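Cytosol aminopeptidase (Staphylococcus aureus subsp. aureus, PDB 3KZW) probably removes N-terminal residues from peptides as a metal-dependent leucyl aminopeptidase of the cytosol aminopeptidase family. Local coordinates at residues I42-H47 and L95-L100; N102-S107 and S139-L144; Q109-I114 and S145-A150; C151-E156 and I194-S199. All coordinates share one frame; numbering follows the deposited sequence.

Contact 1 of 4, residues I42-H47 and L95-L100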
loop_
_atom_site.group_PDB
_atom_site.type_symbol
_atom_site.label_atom_id
_atom_site.label_comp_id
_atom_site.label_asym_id
_atom_site.label_seq_id
_atom_site.Cartn_x
_atom_site.Cartn_y
_atom_site.Cartn_z
ATOM N N ILE A 42 7.706 47.268 -28.990
ATOM C CA ILE A 42 8.196 48.212 -27.984
ATOM C C ILE A 42 8.005 47.645 -26.579
ATOM O O ILE A 42 6.967 47.060 -26.277
ATOM C CB ILE A 42 7.469 49.580 -28.077
ATOM C CG1 ILE A 42 7.546 50.147 -29.501
ATOM C CG2 ILE A 42 8.044 50.575 -27.060
ATOM C CD1 ILE A 42 6.722 51.401 -29.728
ATOM N N GLY A 43 9.015 47.812 -25.730
ATOM C CA GLY A 43 8.909 47.454 -24.318
ATOM C C GLY A 43 8.340 48.608 -23.515
ATOM O O GLY A 43 8.739 49.759 -23.704
ATOM N N ILE A 44 7.409 48.304 -22.615
ATOM C CA ILE A 44 6.728 49.338 -21.835
ATOM C C ILE A 44 6.992 49.201 -20.332
ATOM O O ILE A 44 6.611 48.199 -19.721
ATOM C CB ILE A 44 5.195 49.372 -22.128
ATOM C CG1 ILE A 44 4.914 49.623 -23.623
ATOM C CG2 ILE A 44 4.483 50.406 -21.246
ATOM C CD1 ILE A 44 5.470 50.930 -24.193
ATOM N N PRO A 45 7.653 50.213 -19.737
ATOM C CA PRO A 45 7.918 50.255 -18.301
ATOM C C PRO A 45 6.790 50.924 -17.519
ATOM O O PRO A 45 5.871 51.487 -18.118
ATOM C CB PRO A 45 9.182 51.105 -18.217
ATOM C CG PRO A 45 9.061 52.049 -19.357
ATOM C CD PRO A 45 8.279 51.349 -20.440
ATOM N N GLU A 46 6.874 50.860 -16.193
ATOM C CA GLU A 46 5.873 51.451 -15.302
ATOM C C GLU A 46 5.810 52.974 -15.446
ATOM O O GLU A 46 4.730 53.565 -15.398
ATOM C CB GLU A 46 6.159 51.055 -13.851
ATOM C CG GLU A 46 5.018 51.324 -12.880
ATOM C CD GLU A 46 5.220 50.626 -11.549
ATOM O OE1 GLU A 46 5.220 49.376 -11.525
ATOM O OE2 GLU A 46 5.373 51.325 -10.526
ATOM N N HIS A 47 6.973 53.596 -15.620
ATOM C CA HIS A 47 7.062 55.030 -15.865
ATOM C C HIS A 47 7.845 55.272 -17.149
ATOM O O HIS A 47 9.038 54.976 -17.223
ATOM C CB HIS A 47 7.724 55.748 -14.686
ATOM C CG HIS A 47 7.044 55.514 -13.373
ATOM N ND1 HIS A 47 5.882 56.149 -13.011
ATOM C CD2 HIS A 47 7.366 54.716 -12.333
ATOM C CE1 HIS A 47 5.513 55.752 -11.807
ATOM N NE2 HIS A 47 6.398 54.882 -11.372
ATOM N N LEU A 95 1.243 47.152 -33.453
ATOM C CA LEU A 95 2.117 47.377 -32.308
ATOM C C LEU A 95 2.057 46.211 -31.330
ATOM O O LEU A 95 0.976 45.803 -30.910
ATOM C CB LEU A 95 1.760 48.690 -31.604
ATOM C CG LEU A 95 2.560 49.099 -30.361
ATOM C CD1 LEU A 95 4.045 49.204 -30.667
ATOM C CD2 LEU A 95 2.036 50.407 -29.791
ATOM N N ILE A 96 3.228 45.681 -30.984
ATOM C CA ILE A 96 3.344 44.619 -29.993
ATOM C C ILE A 96 4.095 45.139 -28.770
ATOM O O ILE A 96 5.247 45.572 -28.862
ATOM C CB ILE A 96 4.022 43.355 -30.567
ATOM C CG1 ILE A 96 3.185 42.785 -31.718
ATOM C CG2 ILE A 96 4.212 42.296 -29.473
ATOM C CD1 ILE A 96 3.910 41.779 -32.580
ATOM N N THR A 97 3.418 45.090 -27.629
ATOM C CA THR A 97 3.926 45.627 -26.378
ATOM C C THR A 97 4.194 44.504 -25.383
ATOM O O THR A 97 3.365 43.610 -25.208
ATOM C CB THR A 97 2.926 46.660 -25.805
ATOM O OG1 THR A 97 3.216 47.949 -26.357
ATOM C CG2 THR A 97 2.986 46.739 -24.283
ATOM N N VAL A 98 5.368 44.547 -24.756
ATOM C CA VAL A 98 5.679 43.667 -23.630
ATOM C C VAL A 98 6.046 44.507 -22.403
ATOM O O VAL A 98 6.881 45.407 -22.484
ATOM C CB VAL A 98 6.779 42.613 -23.980
ATOM C CG1 VAL A 98 8.076 43.277 -24.433
ATOM C CG2 VAL A 98 7.027 41.664 -22.812
ATOM N N GLY A 99 5.394 44.221 -21.280
ATOM C CA GLY A 99 5.620 44.955 -20.039
ATOM C C GLY A 99 6.988 44.704 -19.434
ATOM O O GLY A 99 7.510 43.587 -19.494
ATOM N N LEU A 100 7.564 45.751 -18.848
ATOM C CA LEU A 100 8.891 45.668 -18.236
ATOM C C LEU A 100 8.841 45.865 -16.725
ATOM O O LEU A 100 9.818 45.586 -16.030
ATOM C CB LEU A 100 9.839 46.694 -18.859
ATOM C CG LEU A 100 9.912 46.824 -20.384
ATOM C CD1 LEU A 100 10.669 48.083 -20.749
ATOM C CD2 LEU A 100 10.552 45.606 -21.034
#

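Contact 2 of 4, residues N102-S107 and S139-L144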
loop_
_atom_site.group_PDB
_atom_site.type_symbol
_atom_site.label_atom_id
_atom_site.label_comp_id
_atom_site.label_asym_id
_atom_site.label_seq_id
_atom_site.Cartn_x
_atom_site.Cartn_y
_atom_site.Cartn_z
ATOM N N ASN A 102 8.685 47.945 -13.129
ATOM C CA ASN A 102 9.540 49.019 -12.634
ATOM C C ASN A 102 10.982 48.743 -13.033
ATOM O O ASN A 102 11.524 47.682 -12.715
ATOM C CB ASN A 102 9.417 49.152 -11.114
ATOM C CG ASN A 102 9.796 50.532 -10.614
ATOM O OD1 ASN A 102 10.861 51.063 -10.939
ATOM N ND2 ASN A 102 8.922 51.122 -9.806
ATOM N N LEU A 103 11.590 49.693 -13.740
ATOM C CA LEU A 103 12.954 49.536 -14.253
ATOM C C LEU A 103 14.021 49.544 -13.158
ATOM O O LEU A 103 15.114 49.009 -13.352
ATOM C CB LEU A 103 13.267 50.607 -15.303
ATOM C CG LEU A 103 12.606 50.488 -16.678
ATOM C CD1 LEU A 103 12.851 51.750 -17.491
ATOM C CD2 LEU A 103 13.095 49.259 -17.434
ATOM N N LYS A 104 13.702 50.154 -12.019
ATOM C CA LYS A 104 14.595 50.158 -10.860
ATOM C C LYS A 104 14.749 48.753 -10.285
ATOM O O LYS A 104 15.853 48.339 -9.924
ATOM C CB LYS A 104 14.073 51.097 -9.766
ATOM C CG LYS A 104 13.906 52.552 -10.173
ATOM C CD LYS A 104 13.362 53.374 -9.006
ATOM C CE LYS A 104 12.801 54.720 -9.459
ATOM N NZ LYS A 104 13.860 55.691 -9.861
ATOM N N THR A 105 13.634 48.026 -10.208
ATOM C CA THR A 105 13.597 46.704 -9.579
ATOM C C THR A 105 13.402 45.582 -10.603
ATOM O O THR A 105 12.584 44.678 -10.403
ATOM C CB THR A 105 12.492 46.624 -8.495
ATOM O OG1 THR A 105 11.225 46.970 -9.068
ATOM C CG2 THR A 105 12.800 47.567 -7.333
ATOM N N ARG A 106 14.160 45.646 -11.696
ATOM C CA ARG A 106 14.066 44.646 -12.759
ATOM C C ARG A 106 15.202 43.623 -12.674
ATOM O O ARG A 106 16.355 43.927 -12.985
ATOM C CB ARG A 106 14.031 45.315 -14.136
ATOM C CG ARG A 106 13.627 44.382 -15.272
ATOM C CD ARG A 106 13.431 45.125 -16.584
ATOM N NE ARG A 106 14.684 45.651 -17.126
ATOM C CZ ARG A 106 14.843 46.096 -18.372
ATOM N NH1 ARG A 106 13.830 46.076 -19.228
ATOM N NH2 ARG A 106 16.021 46.553 -18.768
ATOM N N SER A 107 14.857 42.409 -12.252
ATOM C CA SER A 107 15.823 41.327 -12.075
ATOM C C SER A 107 16.156 40.639 -13.397
ATOM O O SER A 107 15.538 40.923 -14.427
ATOM C CB SER A 107 15.284 40.303 -11.073
ATOM O OG SER A 107 14.058 39.745 -11.523
ATOM N N SER A 139 17.776 50.281 -20.051
ATOM C CA SER A 139 17.615 51.370 -19.103
ATOM C C SER A 139 18.957 51.839 -18.574
ATOM O O SER A 139 19.992 51.206 -18.801
ATOM C CB SER A 139 16.705 50.954 -17.944
ATOM O OG SER A 139 17.369 50.058 -17.071
ATOM N N LYS A 140 18.916 52.963 -17.869
ATOM C CA LYS A 140 20.057 53.505 -17.145
ATOM C C LYS A 140 20.530 52.550 -16.040
ATOM O O LYS A 140 21.679 52.619 -15.604
ATOM C CB LYS A 140 19.675 54.867 -16.549
ATOM C CG LYS A 140 18.326 54.866 -15.809
ATOM C CD LYS A 140 17.877 56.249 -15.343
ATOM C CE LYS A 140 17.069 56.980 -16.402
ATOM N NZ LYS A 140 16.201 58.032 -15.806
ATOM N N TYR A 141 19.641 51.651 -15.611
ATOM C CA TYR A 141 19.872 50.792 -14.443
ATOM C C TYR A 141 20.641 49.506 -14.727
ATOM O O TYR A 141 21.400 49.033 -13.880
ATOM C CB TYR A 141 18.546 50.464 -13.746
ATOM C CG TYR A 141 17.856 51.685 -13.187
ATOM C CD1 TYR A 141 18.361 52.338 -12.059
ATOM C CD2 TYR A 141 16.714 52.200 -13.792
ATOM C CE1 TYR A 141 17.741 53.471 -11.545
ATOM C CE2 TYR A 141 16.084 53.334 -13.283
ATOM C CZ TYR A 141 16.605 53.962 -12.161
ATOM O OH TYR A 141 15.989 55.081 -11.653
ATOM N N ASP A 142 20.444 48.943 -15.910
ATOM C CA ASP A 142 21.074 47.672 -16.252
ATOM C C ASP A 142 22.200 47.823 -17.263
ATOM O O ASP A 142 22.204 48.749 -18.077
ATOM C CB ASP A 142 20.036 46.658 -16.745
ATOM C CG ASP A 142 18.888 47.314 -17.483
ATOM O OD1 ASP A 142 19.128 47.965 -18.526
ATOM O OD2 ASP A 142 17.738 47.178 -17.010
ATOM N N GLN A 143 23.162 46.907 -17.179
ATOM C CA GLN A 143 24.252 46.839 -18.135
ATOM C C GLN A 143 23.726 46.243 -19.435
ATOM O O GLN A 143 22.814 45.408 -19.430
ATOM C CB GLN A 143 25.411 46.007 -17.581
ATOM C CG GLN A 143 26.734 46.236 -18.301
ATOM C CD GLN A 143 27.935 45.693 -17.541
ATOM O OE1 GLN A 143 28.871 46.435 -17.231
ATOM N NE2 GLN A 143 27.917 44.394 -17.241
ATOM N N LEU A 144 24.304 46.696 -20.545
ATOM C CA LEU A 144 23.886 46.303 -21.885
ATOM C C LEU A 144 23.979 44.794 -22.115
ATOM O O LEU A 144 23.132 44.214 -22.796
ATOM C CB LEU A 144 24.736 47.049 -22.916
ATOM C CG LEU A 144 24.371 47.007 -24.399
ATOM C CD1 LEU A 144 23.078 47.758 -24.673
ATOM C CD2 LEU A 144 25.513 47.593 -25.213
#

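Contact 3 of 4, residues Q109-I114 and S145-A150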
loop_
_atom_site.group_PDB
_atom_site.type_symbol
_atom_site.label_atom_id
_atom_site.label_comp_id
_atom_site.label_asym_id
_atom_site.label_seq_id
_atom_site.Cartn_x
_atom_site.Cartn_y
_atom_site.Cartn_z
ATOM N N GLN A 109 15.673 37.458 -13.870
ATOM C CA GLN A 109 14.494 36.612 -14.065
ATOM C C GLN A 109 13.421 37.362 -14.858
ATOM O O GLN A 109 12.823 36.806 -15.779
ATOM C CB GLN A 109 13.937 36.147 -12.717
ATOM C CG GLN A 109 12.800 35.136 -12.816
ATOM C CD GLN A 109 12.136 34.868 -11.477
ATOM O OE1 GLN A 109 12.230 33.766 -10.934
ATOM N NE2 GLN A 109 11.466 35.881 -10.933
ATOM N N ASP A 110 13.194 38.625 -14.493
ATOM C CA ASP A 110 12.259 39.495 -15.206
ATOM C C ASP A 110 12.619 39.603 -16.685
ATOM O O ASP A 110 11.743 39.506 -17.541
ATOM C CB ASP A 110 12.204 40.889 -14.566
ATOM C CG ASP A 110 11.549 40.887 -13.184
ATOM O OD1 ASP A 110 10.682 40.025 -12.921
ATOM O OD2 ASP A 110 11.900 41.762 -12.360
ATOM N N MET A 111 13.909 39.782 -16.977
ATOM C CA MET A 111 14.406 39.865 -18.357
ATOM C C MET A 111 14.116 38.584 -19.142
ATOM O O MET A 111 13.740 38.645 -20.312
ATOM C CB MET A 111 15.911 40.169 -18.392
ATOM C CG MET A 111 16.315 41.558 -17.904
ATOM S SD MET A 111 18.121 41.724 -17.773
ATOM C CE MET A 111 18.301 43.148 -16.674
ATOM N N LEU A 112 14.289 37.433 -18.491
ATOM C CA LEU A 112 13.973 36.136 -19.100
ATOM C C LEU A 112 12.475 35.990 -19.369
ATOM O O LEU A 112 12.070 35.428 -20.386
ATOM C CB LEU A 112 14.466 34.983 -18.222
ATOM C CG LEU A 112 15.971 34.776 -18.041
ATOM C CD1 LEU A 112 16.224 33.648 -17.059
ATOM C CD2 LEU A 112 16.670 34.492 -19.364
ATOM N N LYS A 113 11.668 36.505 -18.447
ATOM C CA LYS A 113 10.217 36.497 -18.580
ATOM C C LYS A 113 9.759 37.440 -19.697
ATOM O O LYS A 113 8.830 37.119 -20.438
ATOM C CB LYS A 113 9.563 36.877 -17.247
ATOM C CG LYS A 113 8.073 36.566 -17.162
ATOM C CD LYS A 113 7.475 36.985 -15.823
ATOM C CE LYS A 113 7.791 35.987 -14.714
ATOM N NZ LYS A 113 7.264 36.443 -13.396
ATOM N N ILE A 114 10.421 38.594 -19.810
ATOM C CA ILE A 114 10.107 39.598 -20.830
ATOM C C ILE A 114 10.401 39.076 -22.237
ATOM O O ILE A 114 9.506 39.044 -23.081
ATOM C CB ILE A 114 10.855 40.943 -20.576
ATOM C CG1 ILE A 114 10.288 41.651 -19.343
ATOM C CG2 ILE A 114 10.756 41.867 -21.789
ATOM C CD1 ILE A 114 11.251 42.630 -18.695
ATOM N N SER A 145 25.000 44.169 -21.535
ATOM C CA SER A 145 25.258 42.751 -21.757
ATOM C C SER A 145 24.177 41.833 -21.195
ATOM O O SER A 145 23.872 40.816 -21.807
ATOM C CB SER A 145 26.630 42.350 -21.212
ATOM O OG SER A 145 26.583 42.088 -19.823
ATOM N N ASP A 146 23.599 42.187 -20.048
ATOM C CA ASP A 146 22.582 41.339 -19.414
ATOM C C ASP A 146 21.272 41.295 -20.201
ATOM O O ASP A 146 20.631 40.243 -20.291
ATOM C CB ASP A 146 22.315 41.769 -17.967
ATOM C CG ASP A 146 23.518 41.558 -17.054
ATOM O OD1 ASP A 146 24.548 41.012 -17.515
ATOM O OD2 ASP A 146 23.432 41.943 -15.866
ATOM N N VAL A 147 20.884 42.439 -20.764
ATOM C CA VAL A 147 19.658 42.541 -21.559
ATOM C C VAL A 147 19.802 41.783 -22.880
ATOM O O VAL A 147 18.912 41.025 -23.266
ATOM C CB VAL A 147 19.258 44.018 -21.816
ATOM C CG1 VAL A 147 18.022 44.106 -22.701
ATOM C CG2 VAL A 147 19.004 44.737 -20.501
ATOM N N LEU A 148 20.933 41.981 -23.553
ATOM C CA LEU A 148 21.193 41.348 -24.849
ATOM C C LEU A 148 21.500 39.856 -24.733
ATOM O O LEU A 148 21.212 39.090 -25.652
ATOM C CB LEU A 148 22.326 42.072 -25.588
ATOM C CG LEU A 148 22.155 43.563 -25.915
ATOM C CD1 LEU A 148 23.419 44.115 -26.554
ATOM C CD2 LEU A 148 20.947 43.822 -26.809
ATOM N N MET A 149 22.088 39.455 -23.605
ATOM C CA MET A 149 22.339 38.047 -23.304
ATOM C C MET A 149 21.012 37.304 -23.171
ATOM O O MET A 149 20.803 36.278 -23.817
ATOM C CB MET A 149 23.140 37.912 -22.007
ATOM C CG MET A 149 23.771 36.539 -21.775
ATOM S SD MET A 149 25.238 36.238 -22.792
ATOM C CE MET A 149 26.354 37.527 -22.216
ATOM N N ALA A 150 20.124 37.842 -22.334
ATOM C CA ALA A 150 18.796 37.282 -22.117
ATOM C C ALA A 150 18.004 37.220 -23.418
ATOM O O ALA A 150 17.323 36.230 -23.689
ATOM C CB ALA A 150 18.046 38.096 -21.072
#

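Contact 4 of 4, residues C151-E156 and I194-S199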
loop_
_atom_site.group_PDB
_atom_site.type_symbol
_atom_site.label_atom_id
_atom_site.label_comp_id
_atom_site.label_asym_id
_atom_site.label_seq_id
_atom_site.Cartn_x
_atom_site.Cartn_y
_atom_site.Cartn_z
ATOM N N CYS A 151 18.111 38.279 -24.219
ATOM C CA CYS A 151 17.485 38.351 -25.538
ATOM C C CYS A 151 17.940 37.201 -26.435
ATOM O O CYS A 151 17.115 36.538 -27.071
ATOM C CB CYS A 151 17.796 39.696 -26.198
ATOM S SG CYS A 151 16.907 40.013 -27.738
ATOM N N GLY A 152 19.250 36.963 -26.469
ATOM C CA GLY A 152 19.838 35.891 -27.271
ATOM C C GLY A 152 19.430 34.492 -26.837
ATOM O O GLY A 152 19.069 33.661 -27.674
ATOM N N ILE A 153 19.492 34.232 -25.530
ATOM C CA ILE A 153 19.147 32.921 -24.973
ATOM C C ILE A 153 17.679 32.578 -25.221
ATOM O O ILE A 153 17.366 31.506 -25.747
ATOM C CB ILE A 153 19.468 32.822 -23.452
ATOM C CG1 ILE A 153 20.970 32.997 -23.201
ATOM C CG2 ILE A 153 18.999 31.480 -22.880
ATOM C CD1 ILE A 153 21.336 33.304 -21.754
ATOM N N GLN A 154 16.791 33.502 -24.860
ATOM C CA GLN A 154 15.349 33.276 -24.954
ATOM C C GLN A 154 14.835 33.157 -26.387
ATOM O O GLN A 154 13.793 32.549 -26.622
ATOM C CB GLN A 154 14.570 34.358 -24.197
ATOM C CG GLN A 154 14.821 34.404 -22.691
ATOM C CD GLN A 154 14.455 33.114 -21.983
ATOM O OE1 GLN A 154 15.164 32.113 -22.082
ATOM N NE2 GLN A 154 13.353 33.139 -21.244
ATOM N N SER A 155 15.569 33.726 -27.342
ATOM C CA SER A 155 15.202 33.623 -28.756
ATOM C C SER A 155 15.249 32.174 -29.242
ATOM O O SER A 155 14.604 31.822 -30.230
ATOM C CB SER A 155 16.099 34.514 -29.622
ATOM O OG SER A 155 17.418 34.003 -29.695
ATOM N N GLU A 156 16.012 31.343 -28.535
ATOM C CA GLU A 156 16.124 29.921 -28.851
ATOM C C GLU A 156 15.457 29.046 -27.792
ATOM O O GLU A 156 14.732 28.109 -28.127
ATOM C CB GLU A 156 17.593 29.518 -29.014
ATOM C CG GLU A 156 18.297 30.142 -30.215
ATOM C CD GLU A 156 17.861 29.545 -31.550
ATOM O OE1 GLU A 156 17.297 28.426 -31.565
ATOM O OE2 GLU A 156 18.093 30.197 -32.592
ATOM N N ILE A 194 22.481 33.309 -28.220
ATOM C CA ILE A 194 21.910 32.350 -29.167
ATOM C C ILE A 194 22.629 31.002 -29.108
ATOM O O ILE A 194 21.984 29.950 -29.065
ATOM C CB ILE A 194 21.914 32.906 -30.616
ATOM C CG1 ILE A 194 20.907 34.053 -30.752
ATOM C CG2 ILE A 194 21.598 31.806 -31.633
ATOM C CD1 ILE A 194 21.078 34.891 -32.003
ATOM N N SER A 195 23.960 31.042 -29.091
ATOM C CA SER A 195 24.772 29.827 -29.057
ATOM C C SER A 195 24.617 29.065 -27.740
ATOM O O SER A 195 24.694 27.835 -27.721
ATOM C CB SER A 195 26.244 30.140 -29.347
ATOM O OG SER A 195 26.766 31.058 -28.406
ATOM N N ILE A 196 24.389 29.798 -26.650
ATOM C CA ILE A 196 24.093 29.187 -25.350
ATOM C C ILE A 196 22.709 28.532 -25.383
ATOM O O ILE A 196 22.545 27.388 -24.952
ATOM C CB ILE A 196 24.201 30.214 -24.183
ATOM C CG1 ILE A 196 25.665 30.609 -23.957
ATOM C CG2 ILE A 196 23.595 29.653 -22.895
ATOM C CD1 ILE A 196 25.868 31.783 -23.012
ATOM N N GLY A 197 21.730 29.264 -25.911
ATOM C CA GLY A 197 20.362 28.773 -26.054
ATOM C C GLY A 197 20.264 27.534 -26.924
ATOM O O GLY A 197 19.515 26.605 -26.609
ATOM N N GLN A 198 21.025 27.519 -28.017
ATOM C CA GLN A 198 21.077 26.361 -28.917
ATOM C C GLN A 198 21.779 25.161 -28.283
ATOM O O GLN A 198 21.488 24.015 -28.631
ATOM C CB GLN A 198 21.746 26.731 -30.240
ATOM C CG GLN A 198 20.846 27.514 -31.175
ATOM C CD GLN A 198 21.485 27.804 -32.520
ATOM O OE1 GLN A 198 22.643 27.459 -32.765
ATOM N NE2 GLN A 198 20.727 28.447 -33.402
ATOM N N SER A 199 22.695 25.430 -27.356
ATOM C CA SER A 199 23.362 24.378 -26.592
ATOM C C SER A 199 22.400 23.729 -25.603
ATOM O O SER A 199 22.454 22.517 -25.382
ATOM C CB SER A 199 24.581 24.932 -25.856
ATOM O OG SER A 199 25.527 25.450 -26.771
#

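Contact 1 of 4, residues I42-H47 and L95-L100
Ile42, Gly43 and Ile44 pair in parallel with Thr97, Val98 and Gly99. They join strands 39-45 and 91-101, two neighbours in the six-stranded mixed sheet of the N-terminal domain. The two segments run at 35° to each other.

The backbone ladder is the tight part of the contact. Ile42 N donates to Ile96 O at 3.0 Å with an N-H...O angle of 163°. Ile44 N repeats this step further on, meeting Val98 O at 2.9 Å. Ile44 O accepts from Leu100 N at 2.8 Å. The fourth bond, from Val98 N to Ile42 O, is weak at 3.3 Å, and the same oxygen also receives a CA-H contact from Thr97.

One face of the sheet carries Ile42, Ile44 and Thr97. Here Ile44 CG1 reaches across to Thr97 CG2 at 3.5 Å. Ile42 CD1 meets Leu95 CD1 at 3.6 Å, and Leu95 and Thr97 also touch strand 81-88. The other face carries Val98 and is backed by Ile114 of helix 108-124.

The contact thins out from Pro45 on. Pro45 CD lies beside Leu100 CD1 at 4.1 Å. Beyond it, neither Glu46 nor exposed His47 brings its side chain up to segment 95-100.

Leu100 itself belongs to the tight part. Its CG stands beside the backbone N (chi1 -47°). This brings the branch back over the glycine backbone, with Leu100 CD1 3.7 Å from Gly43 C.

Contact 2 of 4, residues N102-S107 and S139-L144
Ser139 opens the contact by presenting its CB to the branched end of Leu103. Both methyl carbons of Leu103, CD1 and CD2, lie 4.0 Å from Ser139 CB. The serine also shapes its own loop. Its OG accepts from Tyr141 N at 3.1 Å, which makes an ST turn, and its N donates to Asp142 OD1 on the syn side.

Lys140 comes next and lays its CG over one face of the Tyr141 ring. The opposite face of that ring belongs to residue 104. Lys104 CA sits 4.2 Å from the Tyr141 centroid, only 10° off the ring normal, in a CH-pi contact. Leu103 CB touches the ring at Tyr141 CD2. The Lys104 chain then runs out past the phenol and bends at its last torsion (chi4 -72°). That bend lets Lys104 NZ donate to Tyr141 OH at 2.8 Å.

Asp142 makes the charged link. Its OD2 forms a salt bridge with Arg106 NH2 at 2.5 Å. The oxygen lies near the guanidinium plane, but the nitrogen stands 42° out of the carboxylate plane. Leu103 CD2 covers one guanidinium face, and Arg106 NH2 also donates to Phe137 O. Gln143 follows as the N-cap of helix 144-157.

Two strand-to-helix loops are thus tied together, one after strand 91-101 and one after strand 129-133. The outer pair, Lys104 and Tyr141, works at an exposed rim. The inner pair is more sheltered, and with Arg106 on one oxygen and Ser139 N on the other, Asp142 is probably kept as the carboxylate.

Contact 3 of 4, residues Q109-I114 and S145-A150
Met111 and Ala150 supply most of the surface buried between segments 109-114 and 145-150, on helices 108-124 and 144-157. Their CB atoms, Met111 CB and Ala150 CB, meet at 4.0 Å. The small alanine faces helix 108-124 directly. The axes of the two segments come within 9.5 Å and run at 39°.

Met111 then reaches along the neighbouring helix toward its N-terminal end. The first torsion sets CG opposite the carbonyl carbon (chi1 -68°), and the chain is extended from there. This carries Met111 SD to 3.9 Å from Asp146 O. The same sulfur lies 4.2 Å from Val147 CG2, so it rests on the turn of helix formed by Asp146 and Val147.

Leu112 touches the other end of the patch. Its CD2 approaches Ala150 CB at 4.2 Å. Trp115, one turn further along helix 108-124, also packs on Val147 and Ala150. The neighbouring backbone oxygen, Leu112 O, accepts from Gln154 NE2 on the second helix.

Between these two segments the chemistry is van der Waals contact alone. With no polar bond between them, the joint rests on the fit of a long thioether against a helix turn and an alanine.

Contact 4 of 4, residues C151-E156 and I194-S199
Gly152 and Ile153 bring helix 144-157 close against Ile194 and Gly197 of helix 188-208, with segment axes 6.9 Å apart and crossing at -35°. Two CA pairs, Gly152 with Ile194 and Ile153 with Gly197, each lie 4.5 Å apart. A glycine stands in both pairs, so main chain meets main chain. Gly152 O receives a CA-H contact from Ile194 CA at 3.5 Å.

Ile194 sends its two branches to different partners. Its CG1 reaches Ser155 OG at 3.6 Å, and its CG2 lies 4.0 Å from Glu156 CG. Ser155 OG itself turns back along its own helix and donates to Gly152 O at 2.6 Å. On another side of the joint, Ile153 CG1 meets Ile196 CG2.

Glu156 bends at CG (chi2 -73°) and passes over Gly197, with Glu156 CB 3.9 Å from Gly197 C. Its carboxylate then crosses the Gln198 amide, the two planes 83° apart. The bond from Gln198 NE2 to Glu156 OE2 is weak at 3.3 Å. Each group has a stronger partner outside: Glu156 OE2 accepts from Ala24 N, and Gln198 OE1 accepts from Arg322. The buried carboxylate is therefore held by a backbone N-H as well as by the amide.

Helix 188-208 also touches helix 308-322 of the catalytic domain. The arrangement is typical of close helix packing through glycines, here used where the N-terminal domain adjoins the long helix that leads to the catalytic domain.

How the contacts relate
Contacts 1, 3 and 4 are buried, while contact 2 reaches the surface. Contact 1 is a sheet contact governed by backbone bonds. Contact 2 joins the loops that follow strands 91-101 and 129-133 and is the one with a salt bridge. Contacts 3 and 4 share helix 144-157, which meets helix 108-124 in the first and helix 188-208 in the second. Contact 3 is apolar; contact 4 brings backbones together and adds a weak bond between a buried carboxylate and an amide. Ile114, in a segment of contact 3, packs on Val98 and Leu100 of contact 1. Asp142 of contact 2 touches Met111 and Val147 of contact 3. Contact 4 lies nearest the centre of the chain.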